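Local coordinates for protein response regulator (Xanthomonas campestris pv. campestris, PDB 3QYY) that is the GGDEF domain of a response regulator, probably a diguanylate cyclase, captured here with its inhibitor cyclic di-GMP and magnesium, at residues V70-S75 against D84-W89; E104-L109 against R161-D166; Q111-L116 against L126-G131. All coordinates share one frame; numbering follows the deposited sequence.

In the fold
From the N terminus, contact 1 comes first: it closes the short connection that runs from helix 62-77 into strand 85-90, one of the two outermost strands and the one next to the GGDEF turn. The chain then passes through strand 93-98 into helix 102-116, which serves both remaining contacts. Contact 3 closes the short connection from the last turns of that helix to strand 128-134. Contact 2 ties its earlier turns to the C-terminal strand 162-165, so its longer loop encloses contact 3 entirely. The two strands are neighbours in the one sheet that all three contacts reach, and Trp112 of contact 3 links helix 102-116 to Ser75 of contact 1.

Contact 1: residues V70-S75 against D84-W89; sequences VRLVES and DWIGRW. With C2E (9,9'-[(2R,3R,3aS,5S,7aR,9R,10R,10aS,12S,14aR)-3,5,10,12-tetrahydroxy-5,12-dioxidooctahydro-2H,7H-difuro[3,2-d:3',2'-j][1,3,7,9,2,8]tetraoxadiphosphacyclododecine-2,9-diyl]bis(2-amino-1,9-dihydro-6H-purin-6-one)), chain C.
Trp89 meets cyclic di-GMP with the edge of its indole: the phosphate oxygen O1P of the ligand lies in the plane of the ring, 2.8 Å from Trp89 NE1. The N-H points almost straight at it, at 169°. Trp89 CD1 also comes within 3.6 Å of the sugar oxygen O4' of that ligand. The ring itself is stacked with Tyr145, so stacking and a hydrogen bond together should fix its rotation. Trp85, the other flat group, has Gly87 N at its edge and in its plane, and its NE1 is hydrogen-bonded to Ser32 OG.

Between 70-75 and 84-89 the contact is purely aliphatic. Ile86 points at helix 62-77 and touches it with two branches. Its chain is extended, with CG1 anti to the backbone N (chi1 179°), which carries Ile86 CD1 to 4.0 Å from Leu72 CD2. The shorter branch, Ile86 CG2, lies 4.2 Å from Val73 CG1. All three side chains are buried, and no hydrogen bond crosses between the segments. Ala76 and Tyr77 extend the packing on Ile86 along the helix.

Arg88, one residue before Trp89, runs out nearly straight past this hydrophobic patch. Its guanidinium group is held by a salt bridge from NH1 to Asp14, by a bond from NE to Gly91 O, and by NH2 on O61 of another cyclic di-GMP molecule. The ligand bound at the edge of Trp89 is also gripped by Asp66, Asn57 and Lys54 of the second subunit, so it bridges the dimer.

Strand 85-90 is an outermost strand of the sheet and leads directly into the GGDEF turn. Helix 62-77 covers the face bearing Ile86, helix 22-38 packs on the indoles of Trp85 and Trp89, and strand 93-98 pairs alongside.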
loop_
_atom_site.group_PDB
_atom_site.type_symbol
_atom_site.label_atom_id
_atom_site.label_comp_id
_atom_site.label_asym_id
_atom_site.label_seq_id
_atom_site.Cartn_x
_atom_site.Cartn_y
_atom_site.Cartn_z
ATOM N N VAL B 70 5.149 -12.249 10.883
ATOM C CA VAL B 70 5.934 -13.461 11.057
ATOM C C VAL B 70 5.021 -14.675 11.232
ATOM O O VAL B 70 5.257 -15.721 10.626
ATOM C CB VAL B 70 6.880 -13.344 12.276
ATOM C CG1 VAL B 70 7.494 -14.702 12.601
ATOM C CG2 VAL B 70 7.985 -12.341 11.969
ATOM N N ARG B 71 3.974 -14.530 12.041
ATOM C CA ARG B 71 3.039 -15.629 12.277
ATOM C C ARG B 71 2.262 -15.981 11.011
ATOM O O ARG B 71 1.978 -17.153 10.752
ATOM C CB ARG B 71 2.050 -15.275 13.397
ATOM C CG ARG B 71 1.055 -14.188 13.032
ATOM C CD ARG B 71 -0.080 -14.056 14.049
ATOM N NE ARG B 71 -0.923 -15.249 14.103
ATOM C CZ ARG B 71 -0.655 -16.329 14.832
ATOM N NH1 ARG B 71 0.437 -16.374 15.585
ATOM N NH2 ARG B 71 -1.479 -17.369 14.805
ATOM N N LEU B 72 1.917 -14.967 10.222
ATOM C CA LEU B 72 1.178 -15.195 8.984
ATOM C C LEU B 72 1.958 -16.138 8.076
ATOM O O LEU B 72 1.421 -17.137 7.591
ATOM C CB LEU B 72 0.923 -13.865 8.265
ATOM C CG LEU B 72 0.179 -13.890 6.923
ATOM C CD1 LEU B 72 -0.407 -12.517 6.644
ATOM C CD2 LEU B 72 1.117 -14.309 5.796
ATOM N N VAL B 73 3.227 -15.817 7.851
ATOM C CA VAL B 73 4.084 -16.627 6.998
ATOM C C VAL B 73 4.381 -17.978 7.646
ATOM O O VAL B 73 4.405 -19.010 6.971
ATOM C CB VAL B 73 5.409 -15.886 6.696
ATOM C CG1 VAL B 73 6.359 -16.789 5.927
ATOM C CG2 VAL B 73 5.114 -14.627 5.884
ATOM N N GLU B 74 4.592 -17.969 8.958
ATOM C CA GLU B 74 4.877 -19.203 9.685
ATOM C C GLU B 74 3.729 -20.198 9.506
ATOM O O GLU B 74 3.953 -21.365 9.189
ATOM C CB GLU B 74 5.068 -18.914 11.177
ATOM C CG GLU B 74 5.551 -20.110 11.978
ATOM C CD GLU B 74 5.547 -19.858 13.476
ATOM O OE1 GLU B 74 6.111 -20.689 14.218
ATOM O OE2 GLU B 74 4.973 -18.835 13.911
ATOM N N SER B 75 2.502 -19.731 9.705
ATOM C CA SER B 75 1.334 -20.595 9.570
ATOM C C SER B 75 1.140 -21.079 8.135
ATOM O O SER B 75 0.651 -22.188 7.909
ATOM C CB SER B 75 0.076 -19.869 10.059
ATOM O OG SER B 75 -0.148 -18.668 9.341
ATOM N N ASP B 84 5.087 -25.563 -3.398
ATOM C CA ASP B 84 4.321 -24.330 -3.281
ATOM C C ASP B 84 5.225 -23.255 -2.677
ATOM O O ASP B 84 6.361 -23.533 -2.291
ATOM C CB ASP B 84 3.102 -24.567 -2.392
ATOM C CG ASP B 84 2.194 -25.670 -2.925
ATOM O OD1 ASP B 84 1.354 -26.169 -2.154
ATOM O OD2 ASP B 84 2.313 -26.030 -4.116
ATOM N N TRP B 85 4.734 -22.026 -2.595
ATOM C CA TRP B 85 5.559 -20.971 -2.031
ATOM C C TRP B 85 4.781 -19.764 -1.555
ATOM O O TRP B 85 3.639 -19.546 -1.957
ATOM C CB TRP B 85 6.608 -20.515 -3.052
ATOM C CG TRP B 85 6.040 -20.089 -4.383
ATOM C CD1 TRP B 85 5.886 -20.865 -5.495
ATOM C CD2 TRP B 85 5.562 -18.784 -4.734
ATOM N NE1 TRP B 85 5.346 -20.123 -6.521
ATOM C CE2 TRP B 85 5.137 -18.842 -6.081
ATOM C CE3 TRP B 85 5.452 -17.568 -4.041
ATOM C CZ2 TRP B 85 4.610 -17.728 -6.754
ATOM C CZ3 TRP B 85 4.926 -16.460 -4.710
ATOM C CH2 TRP B 85 4.513 -16.550 -6.053
ATOM N N ILE B 86 5.407 -18.992 -0.671
ATOM C CA ILE B 86 4.805 -17.767 -0.174
ATOM C C ILE B 86 5.874 -16.682 -0.224
ATOM O O ILE B 86 7.022 -16.890 0.180
ATOM C CB ILE B 86 4.257 -17.920 1.269
ATOM C CG1 ILE B 86 3.665 -16.585 1.735
ATOM C CG2 ILE B 86 5.367 -18.397 2.216
ATOM C CD1 ILE B 86 2.828 -16.676 3.007
ATOM N N GLY B 87 5.499 -15.530 -0.767
ATOM C CA GLY B 87 6.436 -14.432 -0.862
ATOM C C GLY B 87 5.820 -13.147 -0.356
ATOM O O GLY B 87 4.598 -13.015 -0.287
ATOM N N ARG B 88 6.674 -12.199 0.004
ATOM C CA ARG B 88 6.225 -10.906 0.491
ATOM C C ARG B 88 6.491 -9.896 -0.624
ATOM O O ARG B 88 7.643 -9.613 -0.958
ATOM C CB ARG B 88 7.005 -10.524 1.754
ATOM C CG ARG B 88 6.487 -9.282 2.462
ATOM C CD ARG B 88 7.315 -8.963 3.701
ATOM N NE ARG B 88 6.838 -7.751 4.361
ATOM C CZ ARG B 88 7.447 -7.158 5.381
ATOM N NH1 ARG B 88 8.571 -7.665 5.876
ATOM N NH2 ARG B 88 6.931 -6.052 5.902
ATOM N N TRP B 89 5.423 -9.377 -1.219
ATOM C CA TRP B 89 5.560 -8.403 -2.294
ATOM C C TRP B 89 6.203 -7.153 -1.697
ATOM O O TRP B 89 7.044 -6.496 -2.322
ATOM C CB TRP B 89 4.175 -8.068 -2.860
ATOM C CG TRP B 89 4.192 -7.413 -4.207
ATOM C CD1 TRP B 89 3.685 -6.184 -4.527
ATOM C CD2 TRP B 89 4.670 -7.982 -5.434
ATOM N NE1 TRP B 89 3.808 -5.957 -5.878
ATOM C CE2 TRP B 89 4.408 -7.044 -6.459
ATOM C CE3 TRP B 89 5.289 -9.197 -5.767
ATOM C CZ2 TRP B 89 4.743 -7.281 -7.800
ATOM C CZ3 TRP B 89 5.624 -9.433 -7.103
ATOM C CH2 TRP B 89 5.348 -8.477 -8.101
HETATM P P1 C2E C . 3.266 -2.417 -6.472
HETATM O O2P C2E C . 4.719 -2.166 -6.772
HETATM O O1P C2E C . 2.698 -3.696 -7.018
HETATM O "O5'" C2E C . 2.996 -2.450 -4.915
HETATM C "C5'" C2E C . 1.662 -2.686 -4.421
HETATM C "C4'" C2E C . 1.744 -2.621 -2.899
HETATM O "O4'" C2E C . 2.672 -3.508 -2.298
HETATM C "C3'" C2E C . 2.139 -1.229 -2.412
HETATM O "O3'" C2E C . 1.005 -0.361 -2.375
HETATM C "C2'" C2E C . 2.747 -1.547 -1.083
HETATM O "O2'" C2E C . 1.707 -1.513 -0.091
HETATM C "C1'" C2E C . 3.353 -2.938 -1.183
HETATM N N9 C2E C . 4.807 -2.849 -1.480
HETATM C C8 C2E C . 5.420 -3.210 -2.628
HETATM N N7 C2E C . 6.753 -3.014 -2.562
HETATM C C5 C2E C . 7.019 -2.528 -1.355
HETATM C C6 C2E C . 8.240 -2.108 -0.619
HETATM O O6 C2E C . 9.368 -2.186 -1.165
HETATM N N1 C2E C . 8.107 -1.651 0.652
HETATM C C2 C2E C . 6.898 -1.562 1.270
HETATM N N2 C2E C . 6.837 -1.099 2.534
HETATM N N3 C2E C . 5.725 -1.931 0.644
HETATM C C4 C2E C . 5.733 -2.411 -0.640
HETATM P P11 C2E C . 1.364 1.174 -2.702
HETATM O O21 C2E C . 2.428 1.665 -1.776
HETATM O O11 C2E C . 0.071 1.896 -2.552
HETATM O O5A C2E C . 1.859 1.299 -4.194
HETATM C C5A C2E C . 0.970 0.897 -5.236
HETATM C C4A C2E C . 1.635 1.058 -6.569
HETATM O O4A C2E C . 2.172 2.387 -6.809
HETATM C C3A C2E C . 2.808 0.105 -6.795
HETATM O O3A C2E C . 2.381 -1.228 -7.141
HETATM C C2A C2E C . 3.538 0.811 -7.896
HETATM O O2A C2E C . 2.990 0.393 -9.157
HETATM C C1A C2E C . 3.327 2.297 -7.654
HETATM N N91 C2E C . 4.541 2.897 -7.055
HETATM C C81 C2E C . 4.872 3.009 -5.745
HETATM N N71 C2E C . 6.073 3.620 -5.599
HETATM C C51 C2E C . 6.527 3.908 -6.831
HETATM C C61 C2E C . 7.730 4.555 -7.425
HETATM O O61 C2E C . 8.650 4.999 -6.715
HETATM N N11 C2E C . 7.810 4.654 -8.780
HETATM C C21 C2E C . 6.827 4.185 -9.610
HETATM N N21 C2E C . 6.971 4.316 -10.953
HETATM N N31 C2E C . 5.701 3.584 -9.124
HETATM C C41 C2E C . 5.509 3.426 -7.771
#

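Contact 2: residues E104-L109 against R161-D166; sequences EATLKL and RRLVRD
Thr106 splits its side chain between two tasks: OG1 is hydrogen-bonded to Glu102 O, one turn back in the same helix, while the methyl CG2 packs on Leu163. The torsion allows both, because CG2 stands anti to the backbone N and OG1 beside it (chi1 -61°). The methyl contact is tight, with Thr106 CG2 only 3.4 Å from Leu163 CD2.

Within the two segments Leu163 makes all the close contacts, and its CD2 serves as the meeting point. The same methyl, Leu163 CD2, lies 4.0 Å from Leu109 CD2, and the two leucine side chains cross at about a right angle. Leu163 thus sits against residues nearly one helical turn apart. Phe46 of strand 44-50 touches both leucines and continues the apolar layer into the sheet.

The contact packs helix 102-116 on the central sheet of the GGDEF domain through an edge strand. That strand, 162-165, is the outermost on this side, running parallel to strand 128-134 and bonded to it through the backbone of Ala130 and Ser132. Helix 102-116 covers the face bearing Leu163, whereas Arg162 and Val164 turn to helix 141-157.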
loop_
_atom_site.group_PDB
_atom_site.type_symbol
_atom_site.label_atom_id
_atom_site.label_comp_id
_atom_site.label_asym_id
_atom_site.label_seq_id
_atom_site.Cartn_x
_atom_site.Cartn_y
_atom_site.Cartn_z
ATOM N N GLU B 104 -8.769 -27.414 -4.525
ATOM C CA GLU B 104 -7.915 -27.755 -3.394
ATOM C C GLU B 104 -7.184 -26.522 -2.867
ATOM O O GLU B 104 -7.202 -26.242 -1.671
ATOM C CB GLU B 104 -6.901 -28.820 -3.811
ATOM C CG GLU B 104 -5.894 -29.182 -2.730
ATOM C CD GLU B 104 -4.925 -30.266 -3.171
ATOM O OE1 GLU B 104 -3.967 -30.549 -2.421
ATOM O OE2 GLU B 104 -5.126 -30.836 -4.266
ATOM N N ALA B 105 -6.547 -25.786 -3.770
ATOM C CA ALA B 105 -5.807 -24.589 -3.391
ATOM C C ALA B 105 -6.691 -23.569 -2.681
ATOM O O ALA B 105 -6.346 -23.076 -1.606
ATOM C CB ALA B 105 -5.170 -23.961 -4.626
ATOM N N THR B 106 -7.835 -23.258 -3.285
ATOM C CA THR B 106 -8.764 -22.286 -2.723
ATOM C C THR B 106 -9.342 -22.708 -1.377
ATOM O O THR B 106 -9.464 -21.891 -0.465
ATOM C CB THR B 106 -9.916 -22.008 -3.703
ATOM O OG1 THR B 106 -9.379 -21.466 -4.916
ATOM C CG2 THR B 106 -10.904 -21.013 -3.104
ATOM N N LEU B 107 -9.696 -23.981 -1.248
ATOM C CA LEU B 107 -10.252 -24.475 0.005
ATOM C C LEU B 107 -9.224 -24.418 1.125
ATOM O O LEU B 107 -9.554 -24.108 2.268
ATOM C CB LEU B 107 -10.763 -25.909 -0.167
ATOM C CG LEU B 107 -12.206 -26.049 -0.659
ATOM C CD1 LEU B 107 -13.151 -25.511 0.405
ATOM C CD2 LEU B 107 -12.400 -25.299 -1.973
ATOM N N LYS B 108 -7.975 -24.717 0.789
ATOM C CA LYS B 108 -6.898 -24.694 1.767
ATOM C C LYS B 108 -6.635 -23.255 2.220
ATOM O O LYS B 108 -6.397 -22.996 3.400
ATOM C CB LYS B 108 -5.624 -25.275 1.150
ATOM C CG LYS B 108 -4.548 -25.625 2.156
ATOM C CD LYS B 108 -4.755 -27.014 2.741
ATOM C CE LYS B 108 -4.565 -28.087 1.677
ATOM N NZ LYS B 108 -4.667 -29.461 2.241
ATOM N N LEU B 109 -6.685 -22.323 1.273
ATOM C CA LEU B 109 -6.440 -20.917 1.579
ATOM C C LEU B 109 -7.514 -20.329 2.494
ATOM O O LEU B 109 -7.195 -19.688 3.498
ATOM C CB LEU B 109 -6.372 -20.097 0.290
ATOM C CG LEU B 109 -5.864 -18.667 0.488
ATOM C CD1 LEU B 109 -4.392 -18.596 0.094
ATOM C CD2 LEU B 109 -6.686 -17.703 -0.351
ATOM N N ARG B 161 -11.747 -9.151 3.969
ATOM C CA ARG B 161 -11.961 -10.414 4.674
ATOM C C ARG B 161 -12.639 -11.446 3.781
ATOM O O ARG B 161 -13.576 -12.123 4.201
ATOM C CB ARG B 161 -12.809 -10.193 5.932
ATOM C CG ARG B 161 -12.226 -9.189 6.912
ATOM C CD ARG B 161 -12.693 -9.474 8.331
ATOM N NE ARG B 161 -14.146 -9.510 8.451
ATOM C CZ ARG B 161 -14.794 -9.873 9.554
ATOM N NH1 ARG B 161 -16.120 -9.876 9.576
ATOM N NH2 ARG B 161 -14.117 -10.238 10.636
ATOM N N ARG B 162 -12.157 -11.569 2.548
ATOM C CA ARG B 162 -12.730 -12.512 1.599
ATOM C C ARG B 162 -11.798 -12.772 0.425
ATOM O O ARG B 162 -10.831 -12.038 0.207
ATOM C CB ARG B 162 -14.059 -11.972 1.072
ATOM C CG ARG B 162 -13.925 -10.633 0.367
ATOM C CD ARG B 162 -15.281 -10.031 0.044
ATOM N NE ARG B 162 -16.020 -10.821 -0.935
ATOM C CZ ARG B 162 -17.233 -10.510 -1.380
ATOM N NH1 ARG B 162 -17.835 -11.284 -2.275
ATOM N NH2 ARG B 162 -17.846 -9.422 -0.930
ATOM N N LEU B 163 -12.106 -13.821 -0.329
ATOM C CA LEU B 163 -11.329 -14.200 -1.502
ATOM C C LEU B 163 -12.191 -14.100 -2.752
ATOM O O LEU B 163 -13.279 -14.672 -2.808
ATOM C CB LEU B 163 -10.819 -15.638 -1.369
ATOM C CG LEU B 163 -10.330 -16.299 -2.666
ATOM C CD1 LEU B 163 -9.041 -15.642 -3.141
ATOM C CD2 LEU B 163 -10.109 -17.784 -2.430
ATOM N N VAL B 164 -11.706 -13.366 -3.745
ATOM C CA VAL B 164 -12.408 -13.218 -5.015
ATOM C C VAL B 164 -11.543 -13.865 -6.092
ATOM O O VAL B 164 -10.329 -13.662 -6.116
ATOM C CB VAL B 164 -12.629 -11.732 -5.371
ATOM C CG1 VAL B 164 -13.152 -11.609 -6.795
ATOM C CG2 VAL B 164 -13.612 -11.108 -4.392
ATOM N N ARG B 165 -12.162 -14.645 -6.975
ATOM C CA ARG B 165 -11.424 -15.322 -8.043
ATOM C C ARG B 165 -11.539 -14.595 -9.378
ATOM O O ARG B 165 -12.564 -13.977 -9.672
ATOM C CB ARG B 165 -11.931 -16.761 -8.218
ATOM C CG ARG B 165 -13.390 -16.849 -8.644
ATOM C CD ARG B 165 -13.782 -18.242 -9.132
ATOM N NE ARG B 165 -13.604 -19.282 -8.121
ATOM C CZ ARG B 165 -14.077 -20.520 -8.239
ATOM N NH1 ARG B 165 -14.758 -20.869 -9.322
ATOM N NH2 ARG B 165 -13.865 -21.414 -7.282
ATOM N N ASP B 166 -10.487 -14.679 -10.187
ATOM C CA ASP B 166 -10.471 -14.038 -11.497
ATOM C C ASP B 166 -11.499 -14.694 -12.414
ATOM O O ASP B 166 -11.802 -15.886 -12.190
ATOM C CB ASP B 166 -9.078 -14.162 -12.121
ATOM C CG ASP B 166 -9.052 -13.759 -13.587
ATOM O OD1 ASP B 166 -9.407 -12.605 -13.899
ATOM O OD2 ASP B 166 -8.669 -14.599 -14.428
#

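Contact 3: residues Q111-L116 against L126-G131; sequences QWLSML and LHVSAG
Leu113 and Leu116 press the last turns of helix 102-116 onto strand 128-134 and the residues leading into it, the closing step of a beta-alpha-beta crossover in the GGDEF domain. The crossover leaves strand 93-98 and skips over strand 44-50 before entering the sheet. The tightly packed side of the contact is aliphatic. Leu113 spreads its two methyls over the strand: CD2 lies 4.0 Å from Val128 CB, with the side chains crossing at about a right angle, and CD1 reaches to 4.4 Å from Ala130 CB. Val128 and Ala130 both face the helix, and both also touch Leu48 of strand 44-50. The side chain of Val128 is about 6 Å from that of the magnesium ligand Asp49, which places this packing near the metal site.

At the C-terminal end of the helix the backbones come closer together. Leu116 CB and Leu126 CB are 4.1 Å apart, and the Leu116 side chain leans back over its own helix. Its CG is anti to the carbonyl carbon (chi1 -64°), and CD1 lies 3.5 Å above the indole plane of Trp112, offset toward the rim. Leu126 in turn touches Met50 and, on helix 62-77, Val68. A direct backbone bond ties the same pair: Leu126 N-H meets Leu116 O at 2.8 Å, nearly straight at 173° although 42° out of the carbonyl plane.

The looser part lies by the partly exposed Leu113, where water takes over from direct contact. Residues 118-122 of the connection between helix and strand are not modelled, consistent with mobility. Leu113 O does not bond Leu126 directly; one water links the two carbonyl oxygens, donating one proton to Leu113 O and the other to Leu126 O, each 2.8 Å away.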
loop_
_atom_site.group_PDB
_atom_site.type_symbol
_atom_site.label_atom_id
_atom_site.label_comp_id
_atom_site.label_asym_id
_atom_site.label_seq_id
_atom_site.Cartn_x
_atom_site.Cartn_y
_atom_site.Cartn_z
ATOM N N GLN B 111 -9.534 -21.880 4.468
ATOM C CA GLN B 111 -9.487 -22.556 5.759
ATOM C C GLN B 111 -8.398 -21.915 6.616
ATOM O O GLN B 111 -8.558 -21.739 7.825
ATOM C CB GLN B 111 -9.202 -24.048 5.547
ATOM C CG GLN B 111 -9.097 -24.880 6.817
ATOM C CD GLN B 111 -7.728 -24.798 7.464
ATOM O OE1 GLN B 111 -6.721 -25.166 6.856
ATOM N NE2 GLN B 111 -7.684 -24.320 8.702
ATOM N N TRP B 112 -7.296 -21.554 5.972
ATOM C CA TRP B 112 -6.170 -20.927 6.652
ATOM C C TRP B 112 -6.507 -19.509 7.107
ATOM O O TRP B 112 -6.164 -19.112 8.221
ATOM C CB TRP B 112 -4.961 -20.909 5.715
ATOM C CG TRP B 112 -3.814 -20.075 6.188
ATOM C CD1 TRP B 112 -3.130 -20.201 7.363
ATOM C CD2 TRP B 112 -3.186 -19.007 5.470
ATOM N NE1 TRP B 112 -2.112 -19.280 7.421
ATOM C CE2 TRP B 112 -2.123 -18.534 6.272
ATOM C CE3 TRP B 112 -3.418 -18.405 4.226
ATOM C CZ2 TRP B 112 -1.290 -17.487 5.869
ATOM C CZ3 TRP B 112 -2.586 -17.362 3.824
ATOM C CH2 TRP B 112 -1.536 -16.916 4.645
ATOM N N LEU B 113 -7.179 -18.753 6.242
ATOM C CA LEU B 113 -7.557 -17.378 6.553
ATOM C C LEU B 113 -8.631 -17.333 7.632
ATOM O O LEU B 113 -8.701 -16.383 8.413
ATOM C CB LEU B 113 -8.051 -16.668 5.290
ATOM C CG LEU B 113 -6.996 -16.457 4.199
ATOM C CD1 LEU B 113 -7.646 -15.846 2.970
ATOM C CD2 LEU B 113 -5.877 -15.562 4.730
ATOM N N SER B 114 -9.474 -18.361 7.671
ATOM C CA SER B 114 -10.524 -18.436 8.679
ATOM C C SER B 114 -9.848 -18.622 10.031
ATOM O O SER B 114 -10.227 -18.005 11.023
ATOM C CB SER B 114 -11.452 -19.618 8.401
ATOM O OG SER B 114 -12.120 -19.460 7.162
ATOM N N MET B 115 -8.834 -19.477 10.050
ATOM C CA MET B 115 -8.080 -19.760 11.262
ATOM C C MET B 115 -7.418 -18.496 11.813
ATOM O O MET B 115 -7.367 -18.290 13.027
ATOM C CB MET B 115 -7.024 -20.829 10.962
ATOM C CG MET B 115 -6.104 -21.182 12.124
ATOM S SD MET B 115 -4.856 -19.920 12.448
ATOM C CE MET B 115 -3.630 -20.336 11.204
ATOM N N LEU B 116 -6.915 -17.650 10.919
ATOM C CA LEU B 116 -6.249 -16.417 11.328
ATOM C C LEU B 116 -7.228 -15.338 11.778
ATOM O O LEU B 116 -6.870 -14.446 12.549
ATOM C CB LEU B 116 -5.391 -15.879 10.180
ATOM C CG LEU B 116 -4.217 -16.750 9.725
ATOM C CD1 LEU B 116 -3.527 -16.094 8.543
ATOM C CD2 LEU B 116 -3.241 -16.943 10.876
ATOM N N LEU B 126 -6.407 -11.660 12.274
ATOM C CA LEU B 126 -5.993 -11.055 11.016
ATOM C C LEU B 126 -7.124 -11.042 9.996
ATOM O O LEU B 126 -7.821 -12.041 9.811
ATOM C CB LEU B 126 -4.796 -11.804 10.422
ATOM C CG LEU B 126 -3.437 -11.739 11.127
ATOM C CD1 LEU B 126 -3.482 -12.507 12.440
ATOM C CD2 LEU B 126 -2.376 -12.329 10.212
ATOM N N HIS B 127 -7.299 -9.898 9.343
ATOM C CA HIS B 127 -8.315 -9.727 8.312
ATOM C C HIS B 127 -7.556 -9.563 7.002
ATOM O O HIS B 127 -6.648 -8.735 6.905
ATOM C CB HIS B 127 -9.166 -8.495 8.614
ATOM C CG HIS B 127 -9.912 -8.587 9.911
ATOM N ND1 HIS B 127 -10.581 -7.517 10.465
ATOM C CD2 HIS B 127 -10.093 -9.625 10.761
ATOM C CE1 HIS B 127 -11.141 -7.892 11.602
ATOM N NE2 HIS B 127 -10.860 -9.167 11.805
ATOM N N VAL B 128 -7.923 -10.354 6.000
ATOM C CA VAL B 128 -7.224 -10.327 4.720
ATOM C C VAL B 128 -8.112 -10.294 3.481
ATOM O O VAL B 128 -9.147 -10.963 3.423
ATOM C CB VAL B 128 -6.299 -11.566 4.599
ATOM C CG1 VAL B 128 -5.578 -11.568 3.253
ATOM C CG2 VAL B 128 -5.307 -11.582 5.749
ATOM N N SER B 129 -7.687 -9.511 2.491
ATOM C CA SER B 129 -8.380 -9.409 1.213
ATOM C C SER B 129 -7.541 -10.242 0.250
ATOM O O SER B 129 -6.330 -10.036 0.146
ATOM C CB SER B 129 -8.430 -7.957 0.731
ATOM O OG SER B 129 -9.331 -7.192 1.510
ATOM N N ALA B 130 -8.172 -11.179 -0.450
ATOM C CA ALA B 130 -7.436 -12.039 -1.367
ATOM C C ALA B 130 -8.053 -12.177 -2.751
ATOM O O ALA B 130 -9.273 -12.096 -2.916
ATOM C CB ALA B 130 -7.267 -13.422 -0.741
ATOM N N GLY B 131 -7.186 -12.391 -3.736
ATOM C CA GLY B 131 -7.614 -12.572 -5.112
ATOM C C GLY B 131 -6.838 -13.725 -5.729
ATOM O O GLY B 131 -5.640 -13.887 -5.465
HETATM O O HOH W 1 -7.742 -13.870 7.730
#